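Local coordinates for O-methyltransferase (Burkholderia thailandensis, PDB 3MCZ), which probably transfers a methyl group from S-adenosylmethionine to an oxygen of a substrate that is not known, working as a dimer, at residues A[109-120]-A[151-162]. Sequence-based numbering, arbitrary orientation.
Sequences DYIGPIVEHQYL and RARDAFNDAMVR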
loop_
_atom_site.group_PDB
_atom_site.type_symbol
_atom_site.label_atom_id
_atom_site.label_comp_id
_atom_site.label_asym_id
_atom_site.label_seq_id
_atom_site.Cartn_x
_atom_site.Cartn_y
_atom_site.Cartn_z
ATOM N N ASP A 109 12.783 7.409 -19.818
ATOM C CA ASP A 109 12.831 7.304 -18.369
ATOM C C ASP A 109 11.679 6.489 -17.804
ATOM O O ASP A 109 11.502 6.441 -16.590
ATOM C CB ASP A 109 12.794 8.695 -17.741
ATOM C CG ASP A 109 14.032 9.512 -18.029
ATOM O OD1 ASP A 109 15.130 8.924 -18.135
ATOM O OD2 ASP A 109 13.897 10.758 -18.107
ATOM N N TYR A 110 10.924 5.823 -18.666
ATOM C CA TYR A 110 9.756 5.040 -18.252
ATOM C C TYR A 110 10.083 4.066 -17.131
ATOM O O TYR A 110 11.018 3.294 -17.254
ATOM C CB TYR A 110 9.246 4.269 -19.450
ATOM C CG TYR A 110 7.993 3.442 -19.299
ATOM C CD1 TYR A 110 6.831 3.963 -18.721
ATOM C CD2 TYR A 110 7.948 2.145 -19.804
ATOM C CE1 TYR A 110 5.674 3.185 -18.634
ATOM C CE2 TYR A 110 6.821 1.380 -19.733
ATOM C CZ TYR A 110 5.678 1.894 -19.150
ATOM O OH TYR A 110 4.541 1.107 -19.085
ATOM N N ILE A 111 9.308 4.087 -16.042
ATOM C CA ILE A 111 9.535 3.135 -14.918
ATOM C C ILE A 111 8.557 1.956 -14.947
ATOM O O ILE A 111 8.345 1.285 -13.952
ATOM C CB ILE A 111 9.509 3.829 -13.556
ATOM C CG1 ILE A 111 8.101 4.343 -13.250
ATOM C CG2 ILE A 111 10.537 4.972 -13.502
ATOM C CD1 ILE A 111 7.852 4.615 -11.793
ATOM N N GLY A 112 7.984 1.664 -16.104
ATOM C CA GLY A 112 7.033 0.550 -16.209
ATOM C C GLY A 112 7.520 -0.731 -15.536
ATOM O O GLY A 112 6.808 -1.331 -14.728
ATOM N N PRO A 113 8.738 -1.179 -15.887
ATOM C CA PRO A 113 9.212 -2.454 -15.334
ATOM C C PRO A 113 9.228 -2.515 -13.801
ATOM O O PRO A 113 8.934 -3.564 -13.230
ATOM C CB PRO A 113 10.614 -2.590 -15.936
ATOM C CG PRO A 113 10.463 -1.869 -17.308
ATOM C CD PRO A 113 9.572 -0.702 -17.006
ATOM N N ILE A 114 9.595 -1.408 -13.155
ATOM C CA ILE A 114 9.617 -1.314 -11.707
ATOM C C ILE A 114 8.189 -1.483 -11.183
ATOM O O ILE A 114 7.943 -2.294 -10.278
ATOM C CB ILE A 114 10.193 0.075 -11.235
ATOM C CG1 ILE A 114 11.672 0.236 -11.645
ATOM C CG2 ILE A 114 10.011 0.283 -9.684
ATOM C CD1 ILE A 114 12.243 1.658 -11.419
ATOM N N VAL A 115 7.244 -0.714 -11.746
ATOM C CA VAL A 115 5.846 -0.786 -11.319
ATOM C C VAL A 115 5.270 -2.196 -11.511
ATOM O O VAL A 115 4.635 -2.747 -10.605
ATOM C CB VAL A 115 4.973 0.294 -12.014
ATOM C CG1 VAL A 115 3.513 0.082 -11.687
ATOM C CG2 VAL A 115 5.449 1.663 -11.579
ATOM N N GLU A 116 5.596 -2.805 -12.643
ATOM C CA GLU A 116 5.106 -4.141 -12.982
ATOM C C GLU A 116 5.672 -5.198 -12.045
ATOM O O GLU A 116 4.951 -6.100 -11.599
ATOM C CB GLU A 116 5.503 -4.493 -14.401
ATOM C CG GLU A 116 5.087 -5.893 -14.793
ATOM C CD GLU A 116 5.340 -6.174 -16.258
ATOM O OE1 GLU A 116 6.211 -5.524 -16.863
ATOM O OE2 GLU A 116 4.635 -7.031 -16.801
ATOM N N HIS A 117 6.954 -5.067 -11.726
ATOM C CA HIS A 117 7.589 -5.985 -10.802
ATOM C C HIS A 117 6.858 -5.887 -9.447
ATOM O O HIS A 117 6.575 -6.894 -8.794
ATOM C CB HIS A 117 9.070 -5.647 -10.596
ATOM C CG HIS A 117 9.678 -6.421 -9.472
ATOM N ND1 HIS A 117 9.711 -7.801 -9.468
ATOM C CD2 HIS A 117 10.229 -6.022 -8.295
ATOM C CE1 HIS A 117 10.260 -8.218 -8.338
ATOM N NE2 HIS A 117 10.599 -7.159 -7.616
ATOM N N GLN A 118 6.581 -4.660 -9.027
ATOM C CA GLN A 118 5.887 -4.429 -7.758
ATOM C C GLN A 118 4.442 -4.962 -7.779
ATOM O O GLN A 118 4.035 -5.667 -6.870
ATOM C CB GLN A 118 5.941 -2.967 -7.380
ATOM C CG GLN A 118 7.354 -2.474 -7.001
ATOM C CD GLN A 118 7.473 -0.965 -6.989
ATOM O OE1 GLN A 118 6.816 -0.270 -7.777
ATOM N NE2 GLN A 118 8.361 -0.446 -6.140
ATOM N N TYR A 119 3.654 -4.657 -8.792
ATOM C CA TYR A 119 2.291 -5.187 -8.762
ATOM C C TYR A 119 2.192 -6.676 -8.926
ATOM O O TYR A 119 1.254 -7.286 -8.447
ATOM C CB TYR A 119 1.323 -4.437 -9.654
ATOM C CG TYR A 119 1.422 -4.524 -11.128
ATOM C CD1 TYR A 119 1.187 -5.706 -11.808
ATOM C CD2 TYR A 119 1.606 -3.352 -11.878
ATOM C CE1 TYR A 119 1.216 -5.733 -13.184
ATOM C CE2 TYR A 119 1.636 -3.373 -13.261
ATOM C CZ TYR A 119 1.449 -4.564 -13.907
ATOM O OH TYR A 119 1.484 -4.590 -15.293
ATOM N N LEU A 120 3.200 -7.286 -9.537
ATOM C CA LEU A 120 3.222 -8.753 -9.622
ATOM C C LEU A 120 3.438 -9.469 -8.265
ATOM O O LEU A 120 3.276 -10.706 -8.193
ATOM C CB LEU A 120 4.287 -9.199 -10.648
ATOM C CG LEU A 120 3.897 -8.879 -12.108
ATOM C CD1 LEU A 120 5.043 -9.212 -13.093
ATOM C CD2 LEU A 120 2.580 -9.635 -12.465
ATOM N N ARG A 151 7.435 -12.843 -17.787
ATOM C CA ARG A 151 7.011 -11.489 -17.473
ATOM C C ARG A 151 7.605 -11.029 -16.134
ATOM O O ARG A 151 8.178 -9.941 -16.044
ATOM C CB ARG A 151 5.468 -11.404 -17.427
ATOM C CG ARG A 151 4.898 -10.018 -17.253
ATOM C CD ARG A 151 3.405 -10.026 -16.862
ATOM N NE ARG A 151 2.888 -8.666 -16.653
ATOM C CZ ARG A 151 1.593 -8.338 -16.617
ATOM N NH1 ARG A 151 0.650 -9.277 -16.745
ATOM N NH2 ARG A 151 1.231 -7.059 -16.445
ATOM N N ALA A 152 7.469 -11.852 -15.098
ATOM C CA ALA A 152 7.944 -11.469 -13.776
ATOM C C ALA A 152 9.486 -11.480 -13.717
ATOM O O ALA A 152 10.082 -10.638 -13.034
ATOM C CB ALA A 152 7.328 -12.377 -12.692
ATOM N N ARG A 153 10.110 -12.434 -14.409
ATOM C CA ARG A 153 11.574 -12.500 -14.481
ATOM C C ARG A 153 12.126 -11.243 -15.157
ATOM O O ARG A 153 13.036 -10.597 -14.638
ATOM C CB ARG A 153 12.043 -13.744 -15.255
ATOM C CG ARG A 153 13.565 -13.870 -15.366
ATOM C CD ARG A 153 13.965 -14.813 -16.497
ATOM N NE ARG A 153 13.774 -14.207 -17.815
ATOM C CZ ARG A 153 14.070 -14.817 -18.960
ATOM N NH1 ARG A 153 14.555 -16.053 -18.942
ATOM N NH2 ARG A 153 13.867 -14.198 -20.115
ATOM N N ASP A 154 11.557 -10.890 -16.306
ATOM C CA ASP A 154 12.015 -9.728 -17.078
ATOM C C ASP A 154 11.731 -8.377 -16.376
ATOM O O ASP A 154 12.572 -7.468 -16.407
ATOM C CB ASP A 154 11.395 -9.741 -18.470
ATOM C CG ASP A 154 11.907 -10.884 -19.335
ATOM O OD1 ASP A 154 12.832 -11.633 -18.915
ATOM O OD2 ASP A 154 11.368 -11.024 -20.454
ATOM N N ALA A 155 10.568 -8.256 -15.739
ATOM C CA ALA A 155 10.245 -7.074 -14.955
ATOM C C ALA A 155 11.244 -6.905 -13.811
ATOM O O ALA A 155 11.764 -5.809 -13.579
ATOM C CB ALA A 155 8.813 -7.145 -14.413
ATOM N N PHE A 156 11.512 -7.994 -13.108
ATOM C CA PHE A 156 12.450 -7.973 -12.000
ATOM C C PHE A 156 13.836 -7.564 -12.513
ATOM O O PHE A 156 14.425 -6.637 -11.968
ATOM C CB PHE A 156 12.522 -9.326 -11.290
ATOM C CG PHE A 156 13.604 -9.394 -10.249
ATOM C CD1 PHE A 156 13.429 -8.792 -9.015
ATOM C CD2 PHE A 156 14.807 -10.015 -10.521
ATOM C CE1 PHE A 156 14.431 -8.838 -8.035
ATOM C CE2 PHE A 156 15.824 -10.058 -9.550
ATOM C CZ PHE A 156 15.614 -9.478 -8.309
ATOM N N ASN A 157 14.333 -8.213 -13.566
ATOM C CA ASN A 157 15.669 -7.891 -14.104
ATOM C C ASN A 157 15.752 -6.420 -14.612
ATOM O O ASN A 157 16.692 -5.676 -14.291
ATOM C CB ASN A 157 16.086 -8.879 -15.213
ATOM C CG ASN A 157 16.374 -10.306 -14.675
ATOM O OD1 ASN A 157 16.721 -10.488 -13.500
ATOM N ND2 ASN A 157 16.211 -11.319 -15.543
ATOM N N ASP A 158 14.755 -5.998 -15.383
ATOM C CA ASP A 158 14.693 -4.613 -15.864
ATOM C C ASP A 158 14.555 -3.605 -14.703
ATOM O O ASP A 158 15.142 -2.523 -14.752
ATOM C CB ASP A 158 13.558 -4.439 -16.878
ATOM C CG ASP A 158 13.822 -5.173 -18.191
ATOM O OD1 ASP A 158 15.007 -5.471 -18.511
ATOM O OD2 ASP A 158 12.835 -5.443 -18.913
ATOM N N ALA A 159 13.804 -3.963 -13.673
ATOM C CA ALA A 159 13.611 -3.080 -12.512
ATOM C C ALA A 159 14.936 -2.882 -11.763
ATOM O O ALA A 159 15.217 -1.787 -11.294
ATOM C CB ALA A 159 12.540 -3.621 -11.545
HETATM N N MSE A 160 15.721 -3.959 -11.669
HETATM C CA MSE A 160 17.005 -3.943 -10.932
HETATM C C MSE A 160 18.026 -3.119 -11.713
HETATM O O MSE A 160 18.834 -2.402 -11.110
HETATM C CB MSE A 160 17.558 -5.356 -10.692
HETATM C CG MSE A 160 16.785 -6.209 -9.731
HETATM SE SE MSE A 160 16.423 -5.325 -8.056
HETATM C CE MSE A 160 14.560 -4.732 -8.301
ATOM N N VAL A 161 17.995 -3.210 -13.045
ATOM C CA VAL A 161 18.925 -2.439 -13.856
ATOM C C VAL A 161 18.701 -0.960 -13.622
ATOM O O VAL A 161 19.655 -0.177 -13.495
ATOM C CB VAL A 161 18.802 -2.744 -15.375
ATOM C CG1 VAL A 161 19.467 -1.638 -16.205
ATOM C CG2 VAL A 161 19.445 -4.125 -15.694
ATOM N N ARG A 162 17.440 -0.580 -13.564
ATOM C CA ARG A 162 17.092 0.815 -13.412
ATOM C C ARG A 162 17.430 1.282 -11.990
ATOM O O ARG A 162 18.130 2.285 -11.786
ATOM C CB ARG A 162 15.612 1.001 -13.746
ATOM C CG ARG A 162 15.163 2.415 -13.716
ATOM C CD ARG A 162 15.767 3.198 -14.870
ATOM N NE ARG A 162 15.324 4.588 -14.828
ATOM C CZ ARG A 162 14.116 5.016 -15.207
ATOM N NH1 ARG A 162 13.212 4.166 -15.683
ATOM N NH2 ARG A 162 13.817 6.305 -15.125
HETATM O O HOH W 1 8.734 -9.771 -10.784
#
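A155 and A159 bring helix 150-172 up against P113, I114 and H117 of helix 112-119, a steeply crossed helix pair between the dimerisation part and the Rossmann-like methyltransferase sheet of this O-methyltransferase fold. Methyl side chains suit the crossing: the axes come within 7.8 Å, and A159 CB lies 3.7 Å from I114 CA. P113 fits the first turn of its helix, where an N-H would have no carbonyl a turn earlier to bond, and its ring rests on D158 CB. H117, with CG anti to the backbone N (chi1 170°), runs alongside F156, the two rings oblique at 59°. Its ND1 is joined to A152 O through a water. I114 also packs on V29 of the second subunit.

The looser side is polar. Exposed R151 stretches out to E116 in a salt bridge, its NE doubtfully close to OE2, while R151 NH2 makes a weak hydrogen bond to Y119 OH in the ring plane, the guanidinium nearly perpendicular to the ring. L120 CD2 lies over one guanidinium face. At the far end, R162 bends at chi2 to reach the turn before helix 112-119, whereas D109's carboxylate pairs with R101. R162 NH2 donates to D109 O at 2.7 Å, tilted 35° from the carbonyl plane.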